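Local coordinates for protein ribonucleoside-diphosphate reductase (Pseudomonas aeruginosa, PDB 5IM3) that probably reduces ribonucleoside diphosphates to the deoxyribonucleotides needed for DNA synthesis, with thioredoxin as reductant, and binds dATP as an allosteric enzyme, at residues D597-C602 against V645-N650; L375-D380 against L592-D597. One frame throughout, in Å; residues are numbered along the deposited sequence.

Overall arrangement
Both contacts belong to the barrel domain of the reductase, and their centres lie about 9 Å apart. Contact 2 comes first along the chain: the end of strand 373-377 meets the loop 592-597 that precedes strand 600-608. Contact 1 follows, setting the lead-in and first residues of that later strand against the start of helix 646-655. Asp597 belongs to both, and strands 373-377 and 600-608 are antiparallel neighbours in one sheet, joined by a probable hydrogen bond between Leu375 N and Ala600 O (3.0 Å) and by the disulfide of Cys373 and Cys602. Together they hold the connection 592-602 between strand 373-377 and helix 646-655; the chain after strand 373-377 runs on to a dATP site.

Contact 1 of 2, residues D597-C602 against V645-N650; sequences DEIAVC and VPQAQN
The end of Ile599 crosses the aliphatic part of Gln647 at a slant, CD1 of Ile599 lying 3.5 Å from CG of Gln647. Gln647 owes this position to its first torsion, 46°, which holds CG between the backbone N and the carbonyl carbon; a bend at the next bond then carries the amide away from segment 597-602. Ile599 CD1 also reaches CG2 of Val645, the residue in the N-cap position, at 4.1 Å. Farther along, Val601 CG2 rests over Ala648, 3.5 Å from its O and 3.7 Å from its CB.

Two hydrogen bonds join the backbone of 597-599 to the helix. At the rim, with CG anti to the backbone N (chi1 -176°), Asn650 extends its amide to Asp597, and Asn650 ND2 donates to Asp597 O at 2.9 Å in a nearly straight bond (172°). The acceptor lies almost in the amide plane, although the donor stands above the plane of the carbonyl. Deeper in, Ile599 N donates to Gln647 O at 3.0 Å, again from well above the carbonyl plane. A CA-H...O contact from Ala648 CA to Ile599 O, 3.3 Å, accompanies it, the backbones being close here. Glu598 turns its carboxylate elsewhere, to His655 at the end of the helix.

This is helix-on-sheet packing in the alpha-beta barrel domain: helix 646-655 lies against the lead-in to strand 600-608, whose Cys602 is disulfide-bonded to Cys373, and Ser651 hydrogen-bonds Ile599 O just before the strand. Helix 382-395 touches Ile599, Val645 and Gln647, and strand 373-377 places Tyr374 against Ile599 and Val601.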
ATOM      1  N   ASP A 597     -23.995  37.217 -30.652  1.00 49.80           N
ATOM      2  CA  ASP A 597     -24.757  38.378 -30.200  1.00 51.96           C
ATOM      3  C   ASP A 597     -25.738  38.040 -29.083  1.00 50.39           C
ATOM      4  O   ASP A 597     -26.635  38.838 -28.796  1.00 50.11           O
ATOM      5  CB  ASP A 597     -25.505  39.004 -31.378  1.00 53.25           C
ATOM      6  CG  ASP A 597     -24.568  39.512 -32.460  1.00 58.02           C
ATOM      7  OD1 ASP A 597     -23.671  40.324 -32.138  1.00 58.75           O
ATOM      8  OD2 ASP A 597     -24.725  39.095 -33.631  1.00 57.90           O
ATOM      9  N   GLU A 598     -25.587  36.885 -28.438  1.00 47.47           N
ATOM     10  CA  GLU A 598     -26.541  36.441 -27.425  1.00 48.06           C
ATOM     11  C   GLU A 598     -25.787  35.802 -26.269  1.00 44.44           C
ATOM     12  O   GLU A 598     -25.232  34.709 -26.407  1.00 37.63           O
ATOM     13  CB  GLU A 598     -27.558  35.465 -28.015  1.00 49.98           C
ATOM     14  CG  GLU A 598     -28.517  36.121 -29.003  1.00 53.04           C
ATOM     15  CD  GLU A 598     -29.609  35.182 -29.474  1.00 54.07           C
ATOM     16  OE1 GLU A 598     -30.134  35.395 -30.587  1.00 54.50           O
ATOM     17  OE2 GLU A 598     -29.938  34.230 -28.733  1.00 53.62           O
ATOM     18  N   ILE A 599     -25.770  36.493 -25.138  1.00 47.23           N
ATOM     19  CA  ILE A 599     -25.365  35.928 -23.860  1.00 44.46           C
ATOM     20  C   ILE A 599     -26.648  35.602 -23.108  1.00 45.01           C
ATOM     21  O   ILE A 599     -27.405  36.502 -22.732  1.00 45.20           O
ATOM     22  CB  ILE A 599     -24.463  36.897 -23.082  1.00 45.07           C
ATOM     23  CG1 ILE A 599     -23.076  36.946 -23.750  1.00 44.40           C
ATOM     24  CG2 ILE A 599     -24.353  36.495 -21.618  1.00 43.23           C
ATOM     25  CD1 ILE A 599     -22.115  37.951 -23.143  1.00 42.81           C
ATOM     26  N   ALA A 600     -26.911  34.313 -22.904  1.00 48.61           N
ATOM     27  CA  ALA A 600     -28.151  33.897 -22.261  1.00 49.33           C
ATOM     28  C   ALA A 600     -28.153  34.301 -20.790  1.00 49.94           C
ATOM     29  O   ALA A 600     -27.119  34.262 -20.117  1.00 48.30           O
ATOM     30  CB  ALA A 600     -28.336  32.389 -22.392  1.00 47.70           C
ATOM     31  N   VAL A 601     -29.326  34.694 -20.297  1.00 43.25           N
ATOM     32  CA  VAL A 601     -29.500  35.185 -18.935  1.00 45.10           C
ATOM     33  C   VAL A 601     -30.506  34.284 -18.230  1.00 46.39           C
ATOM     34  O   VAL A 601     -31.589  34.022 -18.766  1.00 45.62           O
ATOM     35  CB  VAL A 601     -29.985  36.647 -18.917  1.00 48.47           C
ATOM     36  CG1 VAL A 601     -29.898  37.221 -17.510  1.00 48.26           C
ATOM     37  CG2 VAL A 601     -29.191  37.496 -19.900  1.00 47.23           C
ATOM     38  N   CYS A 602     -30.156  33.824 -17.029  1.00 44.97           N
ATOM     39  CA  CYS A 602     -31.043  32.978 -16.236  1.00 46.54           C
ATOM     40  C   CYS A 602     -31.803  33.846 -15.240  1.00 46.21           C
ATOM     41  O   CYS A 602     -31.198  34.455 -14.350  1.00 47.59           O
ATOM     42  CB  CYS A 602     -30.271  31.888 -15.495  1.00 49.32           C
ATOM     43  SG  CYS A 602     -28.697  31.410 -16.260  1.00 50.27           S
ATOM     44  N   VAL A 645     -23.979  44.257 -20.522  1.00 59.69           N
ATOM     45  CA  VAL A 645     -23.496  43.898 -21.852  1.00 56.08           C
ATOM     46  C   VAL A 645     -24.691  43.798 -22.793  1.00 53.47           C
ATOM     47  O   VAL A 645     -25.721  43.212 -22.428  1.00 47.30           O
ATOM     48  CB  VAL A 645     -22.692  42.589 -21.824  1.00 57.36           C
ATOM     49  CG1 VAL A 645     -21.589  42.669 -20.777  1.00 57.72           C
ATOM     50  CG2 VAL A 645     -23.595  41.399 -21.554  1.00 57.55           C
ATOM     51  N   PRO A 646     -24.596  44.332 -24.016  1.00 51.32           N
ATOM     52  CA  PRO A 646     -25.795  44.428 -24.861  1.00 51.03           C
ATOM     53  C   PRO A 646     -26.305  43.087 -25.358  1.00 47.68           C
ATOM     54  O   PRO A 646     -27.512  42.946 -25.585  1.00 44.96           O
ATOM     55  CB  PRO A 646     -25.330  45.322 -26.019  1.00 50.60           C
ATOM     56  CG  PRO A 646     -23.867  45.066 -26.111  1.00 50.75           C
ATOM     57  CD  PRO A 646     -23.392  44.830 -24.703  1.00 48.70           C
ATOM     58  N   GLN A 647     -25.432  42.095 -25.533  1.00 49.65           N
ATOM     59  CA  GLN A 647     -25.893  40.798 -26.017  1.00 51.24           C
ATOM     60  C   GLN A 647     -26.651  40.012 -24.955  1.00 50.03           C
ATOM     61  O   GLN A 647     -27.312  39.024 -25.294  1.00 48.79           O
ATOM     62  CB  GLN A 647     -24.713  39.973 -26.539  1.00 52.28           C
ATOM     63  CG  GLN A 647     -23.496  39.963 -25.633  1.00 55.84           C
ATOM     64  CD  GLN A 647     -22.393  40.890 -26.117  1.00 53.16           C
ATOM     65  OE1 GLN A 647     -22.621  42.069 -26.365  1.00 52.58           O
ATOM     66  NE2 GLN A 647     -21.186  40.350 -26.254  1.00 54.53           N
ATOM     67  N   ALA A 648     -26.581  40.423 -23.687  1.00 45.63           N
ATOM     68  CA  ALA A 648     -27.416  39.809 -22.662  1.00 42.52           C
ATOM     69  C   ALA A 648     -28.823  40.389 -22.702  1.00 42.66           C
ATOM     70  O   ALA A 648     -29.809  39.653 -22.590  1.00 39.99           O
ATOM     71  CB  ALA A 648     -26.789  40.006 -21.281  1.00 42.10           C
ATOM     72  N   GLN A 649     -28.931  41.704 -22.882  1.00 51.60           N
ATOM     73  CA  GLN A 649     -30.232  42.310 -23.131  1.00 55.08           C
ATOM     74  C   GLN A 649     -30.861  41.747 -24.397  1.00 53.27           C
ATOM     75  O   GLN A 649     -32.062  41.456 -24.430  1.00 54.26           O
ATOM     76  CB  GLN A 649     -30.080  43.825 -23.240  1.00 57.19           C
ATOM     77  CG  GLN A 649     -31.357  44.555 -23.587  1.00 61.82           C
ATOM     78  CD  GLN A 649     -31.130  46.034 -23.767  1.00 66.41           C
ATOM     79  OE1 GLN A 649     -30.855  46.752 -22.806  1.00 67.32           O
ATOM     80  NE2 GLN A 649     -31.232  46.499 -25.006  1.00 68.58           N
ATOM     81  N   ASN A 650     -30.060  41.589 -25.449  1.00 49.99           N
ATOM     82  CA  ASN A 650     -30.581  41.110 -26.725  1.00 49.85           C
ATOM     83  C   ASN A 650     -31.259  39.752 -26.576  1.00 47.14           C
ATOM     84  O   ASN A 650     -32.364  39.541 -27.083  1.00 48.35           O
ATOM     85  CB  ASN A 650     -29.446  41.039 -27.749  1.00 48.60           C
ATOM     86  CG  ASN A 650     -29.929  40.646 -29.125  1.00 49.50           C
ATOM     87  OD1 ASN A 650     -30.969  41.114 -29.588  1.00 52.28           O
ATOM     88  ND2 ASN A 650     -29.184  39.769 -29.784  1.00 50.51           N
TER

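Contact 2 of 2, residues L375-D380 against L592-D597. With DTP (2'-deoxyadenosine 5'-triphosphate), chain G.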
ATOM      1  N   LEU A 375     -24.729  32.500 -19.727  1.00 42.97           N
ATOM      2  CA  LEU A 375     -24.076  31.504 -20.562  1.00 44.43           C
ATOM      3  C   LEU A 375     -23.477  32.198 -21.777  1.00 47.34           C
ATOM      4  O   LEU A 375     -24.114  33.066 -22.383  1.00 47.24           O
ATOM      5  CB  LEU A 375     -25.049  30.409 -21.033  1.00 43.39           C
ATOM      6  CG  LEU A 375     -25.688  29.491 -19.983  1.00 46.54           C
ATOM      7  CD1 LEU A 375     -26.820  30.185 -19.229  1.00 44.77           C
ATOM      8  CD2 LEU A 375     -26.193  28.217 -20.653  1.00 47.22           C
ATOM      9  N   THR A 376     -22.254  31.811 -22.133  1.00 43.85           N
ATOM     10  CA  THR A 376     -21.560  32.381 -23.279  1.00 43.76           C
ATOM     11  C   THR A 376     -20.951  31.267 -24.114  1.00 44.14           C
ATOM     12  O   THR A 376     -20.798  30.129 -23.664  1.00 46.44           O
ATOM     13  CB  THR A 376     -20.447  33.352 -22.860  1.00 42.55           C
ATOM     14  OG1 THR A 376     -19.347  32.613 -22.310  1.00 40.00           O
ATOM     15  CG2 THR A 376     -20.950  34.357 -21.828  1.00 40.19           C
ATOM     16  N   THR A 377     -20.599  31.618 -25.347  1.00 44.89           N
ATOM     17  CA  THR A 377     -19.854  30.743 -26.241  1.00 47.39           C
ATOM     18  C   THR A 377     -18.681  31.539 -26.796  1.00 47.58           C
ATOM     19  O   THR A 377     -18.848  32.697 -27.192  1.00 46.66           O
ATOM     20  CB  THR A 377     -20.744  30.202 -27.370  1.00 47.46           C
ATOM     21  OG1 THR A 377     -19.964  29.386 -28.249  1.00 51.92           O
ATOM     22  CG2 THR A 377     -21.388  31.334 -28.163  1.00 48.37           C
ATOM     23  N   VAL A 378     -17.503  30.933 -26.798  1.00 44.28           N
ATOM     24  CA  VAL A 378     -16.255  31.622 -27.128  1.00 41.71           C
ATOM     25  C   VAL A 378     -15.907  31.329 -28.584  1.00 41.64           C
ATOM     26  O   VAL A 378     -15.833  30.154 -28.962  1.00 41.45           O
ATOM     27  CB  VAL A 378     -15.107  31.191 -26.200  1.00 39.03           C
ATOM     28  CG1 VAL A 378     -13.886  32.067 -26.428  1.00 42.69           C
ATOM     29  CG2 VAL A 378     -15.537  31.261 -24.747  1.00 39.19           C
ATOM     30  N   PRO A 379     -15.696  32.344 -29.420  1.00 43.04           N
ATOM     31  CA  PRO A 379     -15.333  32.089 -30.817  1.00 44.50           C
ATOM     32  C   PRO A 379     -13.854  31.762 -30.984  1.00 43.52           C
ATOM     33  O   PRO A 379     -13.007  32.127 -30.167  1.00 42.21           O
ATOM     34  CB  PRO A 379     -15.686  33.408 -31.517  1.00 45.70           C
ATOM     35  CG  PRO A 379     -15.521  34.432 -30.462  1.00 43.39           C
ATOM     36  CD  PRO A 379     -15.930  33.776 -29.169  1.00 42.25           C
ATOM     37  N   ASP A 380     -13.557  31.065 -32.083  1.00 47.03           N
ATOM     38  CA  ASP A 380     -12.203  30.609 -32.377  1.00 48.41           C
ATOM     39  C   ASP A 380     -11.371  31.692 -33.059  1.00 49.24           C
ATOM     40  O   ASP A 380     -10.743  31.439 -34.092  1.00 50.53           O
ATOM     41  CB  ASP A 380     -12.251  29.353 -33.257  1.00 50.06           C
ATOM     42  CG  ASP A 380     -10.875  28.734 -33.484  1.00 48.21           C
ATOM     43  OD1 ASP A 380     -10.051  28.748 -32.548  1.00 47.24           O
ATOM     44  OD2 ASP A 380     -10.620  28.237 -34.603  1.00 46.56           O
ATOM     45  N   LEU A 592     -29.882  27.179 -22.518  1.00 49.28           N
ATOM     46  CA  LEU A 592     -30.287  28.276 -23.384  1.00 49.93           C
ATOM     47  C   LEU A 592     -29.274  28.463 -24.509  1.00 48.03           C
ATOM     48  O   LEU A 592     -28.091  28.144 -24.361  1.00 45.15           O
ATOM     49  CB  LEU A 592     -30.423  29.579 -22.587  1.00 50.85           C
ATOM     50  CG  LEU A 592     -31.443  29.584 -21.447  1.00 51.28           C
ATOM     51  CD1 LEU A 592     -31.336  30.878 -20.652  1.00 49.69           C
ATOM     52  CD2 LEU A 592     -32.857  29.398 -21.977  1.00 51.39           C
ATOM     53  N   ASN A 593     -29.751  28.996 -25.633  1.00 45.04           N
ATOM     54  CA  ASN A 593     -28.898  29.232 -26.790  1.00 42.39           C
ATOM     55  C   ASN A 593     -27.933  30.388 -26.543  1.00 40.79           C
ATOM     56  O   ASN A 593     -28.228  31.333 -25.810  1.00 40.92           O
ATOM     57  CB  ASN A 593     -29.738  29.549 -28.027  1.00 42.04           C
ATOM     58  CG  ASN A 593     -30.567  28.372 -28.493  1.00 42.97           C
ATOM     59  OD1 ASN A 593     -30.331  27.232 -28.097  1.00 44.86           O
ATOM     60  ND2 ASN A 593     -31.543  28.644 -29.352  1.00 43.72           N
ATOM     61  N   THR A 594     -26.770  30.309 -27.189  1.00 40.81           N
ATOM     62  CA  THR A 594     -25.799  31.395 -27.186  1.00 41.64           C
ATOM     63  C   THR A 594     -25.238  31.570 -28.589  1.00 37.61           C
ATOM     64  O   THR A 594     -25.244  30.638 -29.396  1.00 35.92           O
ATOM     65  CB  THR A 594     -24.645  31.135 -26.205  1.00 40.16           C
ATOM     66  OG1 THR A 594     -24.132  29.811 -26.401  1.00 40.34           O
ATOM     67  CG2 THR A 594     -25.122  31.289 -24.767  1.00 40.40           C
ATOM     68  N   ASN A 595     -24.763  32.777 -28.878  1.00 39.65           N
ATOM     69  CA  ASN A 595     -24.044  33.016 -30.122  1.00 39.50           C
ATOM     70  C   ASN A 595     -23.279  34.329 -30.009  1.00 42.39           C
ATOM     71  O   ASN A 595     -23.177  34.926 -28.932  1.00 43.41           O
ATOM     72  CB  ASN A 595     -24.993  33.008 -31.330  1.00 38.26           C
ATOM     73  CG  ASN A 595     -26.020  34.126 -31.289  1.00 43.30           C
ATOM     74  OD1 ASN A 595     -25.696  35.285 -31.013  1.00 42.57           O
ATOM     75  ND2 ASN A 595     -27.267  33.781 -31.580  1.00 44.33           N
ATOM     76  N   LYS A 596     -22.731  34.760 -31.143  1.00 45.10           N
ATOM     77  CA  LYS A 596     -21.958  35.991 -31.241  1.00 48.83           C
ATOM     78  C   LYS A 596     -22.664  37.171 -30.572  1.00 52.67           C
ATOM     79  O   LYS A 596     -22.014  38.036 -29.973  1.00 52.00           O
ATOM     80  CB  LYS A 596     -21.709  36.259 -32.729  1.00 51.83           C
ATOM     81  CG  LYS A 596     -20.852  37.441 -33.087  1.00 56.24           C
ATOM     82  CD  LYS A 596     -20.495  37.392 -34.582  1.00 58.57           C
ATOM     83  CE  LYS A 596     -21.718  37.550 -35.493  1.00 60.78           C
ATOM     84  NZ  LYS A 596     -22.152  38.966 -35.600  1.00 64.67           N
ATOM     85  N   ASP A 597     -23.995  37.217 -30.652  1.00 49.80           N
ATOM     86  CA  ASP A 597     -24.757  38.378 -30.200  1.00 51.96           C
ATOM     87  C   ASP A 597     -25.738  38.040 -29.083  1.00 50.39           C
ATOM     88  O   ASP A 597     -26.635  38.838 -28.796  1.00 50.11           O
ATOM     89  CB  ASP A 597     -25.505  39.004 -31.378  1.00 53.25           C
ATOM     90  CG  ASP A 597     -24.568  39.512 -32.460  1.00 58.02           C
ATOM     91  OD1 ASP A 597     -23.671  40.324 -32.138  1.00 58.75           O
ATOM     92  OD2 ASP A 597     -24.725  39.095 -33.631  1.00 57.90           O
TER
HETATM   93  PG  DTP G1005      -7.671  31.777 -39.217  1.00 74.43           P
HETATM   94  O1G DTP G1005      -6.400  31.029 -38.999  1.00 74.84           O
HETATM   95  O2G DTP G1005      -8.271  31.554 -40.607  1.00 79.11           O
HETATM   96  O3G DTP G1005      -8.739  31.417 -38.184  1.00 76.43           O
HETATM   97  PB  DTP G1005      -7.976  34.346 -37.948  1.00 67.18           P
HETATM   98  O1B DTP G1005      -9.324  33.935 -37.515  1.00 64.55           O
HETATM   99  O2B DTP G1005      -7.989  35.777 -38.484  1.00 65.17           O
HETATM  100  O3B DTP G1005      -7.458  33.349 -39.077  1.00 73.53           O
HETATM  101  PA  DTP G1005      -7.306  34.306 -35.208  1.00 52.63           P
HETATM  102  O1A DTP G1005      -8.757  34.351 -35.205  1.00 63.93           O
HETATM  103  O2A DTP G1005      -6.793  35.581 -34.580  1.00 56.14           O
HETATM  104  O3A DTP G1005      -6.930  34.267 -36.749  1.00 64.43           O
HETATM  105  O5' DTP G1005      -6.811  33.051 -34.391  1.00 51.75           O
HETATM  106  C5' DTP G1005      -7.403  31.746 -34.556  1.00 49.57           C
HETATM  107  C4' DTP G1005      -7.014  30.863 -33.396  1.00 45.92           C
HETATM  108  O4' DTP G1005      -5.583  30.920 -33.209  1.00 43.80           O
HETATM  109  C3' DTP G1005      -7.647  31.222 -32.051  1.00 44.76           C
HETATM  110  O3' DTP G1005      -8.028  30.038 -31.349  1.00 44.19           O
HETATM  111  C2' DTP G1005      -6.527  31.949 -31.317  1.00 44.47           C
HETATM  112  C1' DTP G1005      -5.273  31.305 -31.881  1.00 42.94           C
HETATM  113  N9  DTP G1005      -4.122  32.197 -31.930  1.00 42.39           N
HETATM  114  C8  DTP G1005      -3.873  33.141 -32.891  1.00 42.62           C
HETATM  115  N7  DTP G1005      -2.796  33.855 -32.672  1.00 43.86           N
HETATM  116  C5  DTP G1005      -2.293  33.336 -31.488  1.00 41.60           C
HETATM  117  C6  DTP G1005      -1.154  33.651 -30.724  1.00 43.60           C
HETATM  118  N6  DTP G1005      -0.280  34.605 -31.052  1.00 44.48           N
HETATM  119  N1  DTP G1005      -0.936  32.933 -29.601  1.00 43.84           N
HETATM  120  C2  DTP G1005      -1.801  31.969 -29.274  1.00 43.77           C
HETATM  121  N3  DTP G1005      -2.909  31.585 -29.912  1.00 44.46           N
HETATM  122  C4  DTP G1005      -3.100  32.314 -31.021  1.00 42.59           C
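Thr594 is the wedge of this contact, setting its methyl against Leu375 and its hydroxyl beside Thr377. Thr594 CG2 comes 3.1 Å from the carbonyl O of Leu375 and 3.8 Å from Leu375 CB, a close fit of methyl on backbone. The first torsion of Thr594, 49°, leaves its OG1 between the backbone N and the carbonyl carbon, facing Thr377, whose CB is 3.5 Å from Thr594 OG1. The hydroxyls do not pair with each other: Thr594 hydrogen-bonds His582, and Thr377 hydrogen-bonds Asp405 on the adjoining strand. Thr377 CG2 continues the packing at Asn595 CA, 3.7 Å away.

Toward Leu592 the fit slackens: Leu375 CD2 is 4.2 Å from Leu592 O. No hydrogen bond joins the two segments anywhere. On the solvent side the loop turns on itself: Asn595 OD1 accepts from Asp597 N in the carbonyl plane, closing an Asx turn, while Lys596 NZ forms a salt bridge with Asp597 OD2 at 3.2 Å.

Beyond the packed part, the segment 375-380 leaves its strand and ends in a nucleotide site. Asp380 OD1 accepts from O3' of dATP at 2.7 Å, and Asp380 OD2 forms a salt bridge with Arg410, which also hydrogen-bonds the nucleotide. Lys397 and Val440 of the second subunit hydrogen-bond it too, so a strand of the reductase's ten-stranded alpha-beta barrel runs out into a dATP site shared between subunits.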